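Local atomic coordinates of immunoreactive 84kD antigen PG93 (Porphyromonas gingivalis, PDB entry 5M11), a protein that serves as an essential surface component of the type IX secretion system of this oral bacterium and binds zinc and calcium ions. Residues A[442-447]-A[456-461]. Numbering follows the deposited sequence.
Sequences VGKNIF and WHSFSY. With ZN (zinc ion), chain C.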
# COMPACT_ATOMS: atom_id res chain seq x y z
N VAL A 442 28.14 14.08 7.04
CA VAL A 442 28.81 14.94 8.03
C VAL A 442 29.92 14.15 8.73
O VAL A 442 29.82 12.92 8.80
CB VAL A 442 27.87 15.57 9.10
CG1 VAL A 442 27.10 16.76 8.56
CG2 VAL A 442 26.93 14.55 9.73
N GLY A 443 30.91 14.87 9.29
CA GLY A 443 32.04 14.32 10.04
C GLY A 443 31.66 13.47 11.25
O GLY A 443 31.79 12.24 11.20
N LYS A 444 31.16 14.12 12.35
CA LYS A 444 30.72 13.47 13.60
C LYS A 444 29.35 12.81 13.35
O LYS A 444 28.29 13.30 13.77
CB LYS A 444 30.68 14.48 14.76
CG LYS A 444 32.03 15.01 15.21
CD LYS A 444 31.91 16.27 16.05
CE LYS A 444 31.92 16.00 17.53
NZ LYS A 444 31.04 16.93 18.29
N ASN A 445 29.42 11.69 12.63
CA ASN A 445 28.33 10.86 12.13
C ASN A 445 27.37 10.33 13.19
O ASN A 445 26.17 10.50 13.04
CB ASN A 445 28.91 9.67 11.35
CG ASN A 445 29.07 9.90 9.87
OD1 ASN A 445 29.97 9.33 9.27
ND2 ASN A 445 28.19 10.67 9.23
N ILE A 446 27.91 9.62 14.19
CA ILE A 446 27.19 8.93 15.27
C ILE A 446 26.93 9.88 16.44
O ILE A 446 27.84 10.59 16.86
CB ILE A 446 28.02 7.68 15.70
CG1 ILE A 446 28.27 6.72 14.49
CG2 ILE A 446 27.33 6.94 16.85
CD1 ILE A 446 29.62 6.08 14.44
N PHE A 447 25.70 9.88 16.99
CA PHE A 447 25.36 10.75 18.11
C PHE A 447 24.51 10.03 19.19
O PHE A 447 23.96 8.94 18.96
CB PHE A 447 24.63 12.04 17.64
CG PHE A 447 23.19 11.88 17.20
CD1 PHE A 447 22.16 11.90 18.13
CD2 PHE A 447 22.87 11.73 15.86
CE1 PHE A 447 20.83 11.71 17.73
CE2 PHE A 447 21.54 11.56 15.46
CZ PHE A 447 20.53 11.54 16.40
N TRP A 456 23.91 16.38 24.85
CA TRP A 456 24.27 15.85 23.54
C TRP A 456 25.74 15.42 23.49
O TRP A 456 26.60 16.04 24.12
CB TRP A 456 24.05 16.93 22.46
CG TRP A 456 22.63 17.35 22.24
CD1 TRP A 456 22.01 18.45 22.76
CD2 TRP A 456 21.68 16.73 21.36
NE1 TRP A 456 20.73 18.55 22.28
CE2 TRP A 456 20.50 17.50 21.41
CE3 TRP A 456 21.71 15.60 20.53
CZ2 TRP A 456 19.35 17.16 20.69
CZ3 TRP A 456 20.59 15.29 19.78
CH2 TRP A 456 19.42 16.06 19.87
N HIS A 457 26.03 14.38 22.70
CA HIS A 457 27.37 13.85 22.43
C HIS A 457 27.41 13.25 21.04
O HIS A 457 26.54 12.46 20.69
CB HIS A 457 27.80 12.80 23.48
CG HIS A 457 27.96 13.34 24.86
ND1 HIS A 457 29.08 14.07 25.23
CD2 HIS A 457 27.16 13.21 25.94
CE1 HIS A 457 28.92 14.37 26.51
NE2 HIS A 457 27.77 13.87 26.98
N SER A 458 28.37 13.65 20.23
CA SER A 458 28.55 13.11 18.88
C SER A 458 30.01 12.73 18.68
O SER A 458 30.91 13.31 19.31
CB SER A 458 28.07 14.08 17.79
OG SER A 458 28.61 15.37 17.96
N PHE A 459 30.23 11.70 17.86
CA PHE A 459 31.54 11.17 17.51
C PHE A 459 31.46 10.42 16.19
O PHE A 459 30.40 10.37 15.57
CB PHE A 459 32.07 10.26 18.65
CG PHE A 459 31.23 9.05 18.97
CD1 PHE A 459 31.38 7.86 18.26
CD2 PHE A 459 30.33 9.07 20.03
CE1 PHE A 459 30.62 6.73 18.57
CE2 PHE A 459 29.58 7.93 20.35
CZ PHE A 459 29.74 6.77 19.62
N SER A 460 32.58 9.79 15.77
CA SER A 460 32.68 8.94 14.59
C SER A 460 33.95 8.09 14.63
O SER A 460 34.75 8.19 15.56
CB SER A 460 32.65 9.77 13.31
OG SER A 460 32.28 8.92 12.23
N TYR A 461 34.11 7.25 13.59
CA TYR A 461 35.30 6.44 13.38
C TYR A 461 35.78 6.74 11.96
O TYR A 461 34.96 6.64 11.04
CB TYR A 461 34.98 4.96 13.61
CG TYR A 461 34.32 4.68 14.94
CD1 TYR A 461 35.06 4.67 16.13
CD2 TYR A 461 32.95 4.42 15.03
CE1 TYR A 461 34.46 4.41 17.36
CE2 TYR A 461 32.34 4.15 16.25
CZ TYR A 461 33.10 4.13 17.41
OH TYR A 461 32.51 3.84 18.62
ZN ZN C . 27.10 13.27 28.85
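I446 and F459 form the hydrogen-bonded pair at the open end of an antiparallel β-hairpin, strands 446-450 and 455-459, the third and fourth strands of a four-stranded β-propeller blade, with 455-459 at its edge. F459 N gives a nearly straight bond to I446 O (2.8 Å, 172° at the hydrogen); the return bond from I446 N to F459 O (2.9 Å) is more bent, at 132°. The bend occurs at a classic β bulge, where N445 and I446 both face F459, and N445 N gives a weak bond to G443 O across the inverse γ-turn centred on K444. The N445 side chain makes two weak bonds, ND2 donating to L439 O and OD1 accepting from N466 N. K444, its chain bent at chi3 (96°), reaches along strand 455-459 and ends with NZ 2.9 Å from S458 OG, to which it donates. On the face of I446 and F459, I446 CB lies over the F459 ring and I446 CG2 meets F459 CZ at 3.7 Å, with F500 of strand 497-501 packing on both residues. Y461 CE2 lies in plane at the edge of that ring, while Y461 OH is hydrogen-bonded to D512, a calcium ligand, and its ring stacks on H514, a zinc ligand, linking the hairpin end to the neighbouring metal sites. F447 CD1 meets W456 CZ3 near the indole plane. Between W456 and S458, the H457 imidazole projects clear of strand 446-450, and its NE2 binds a zinc ion at 2.1 Å.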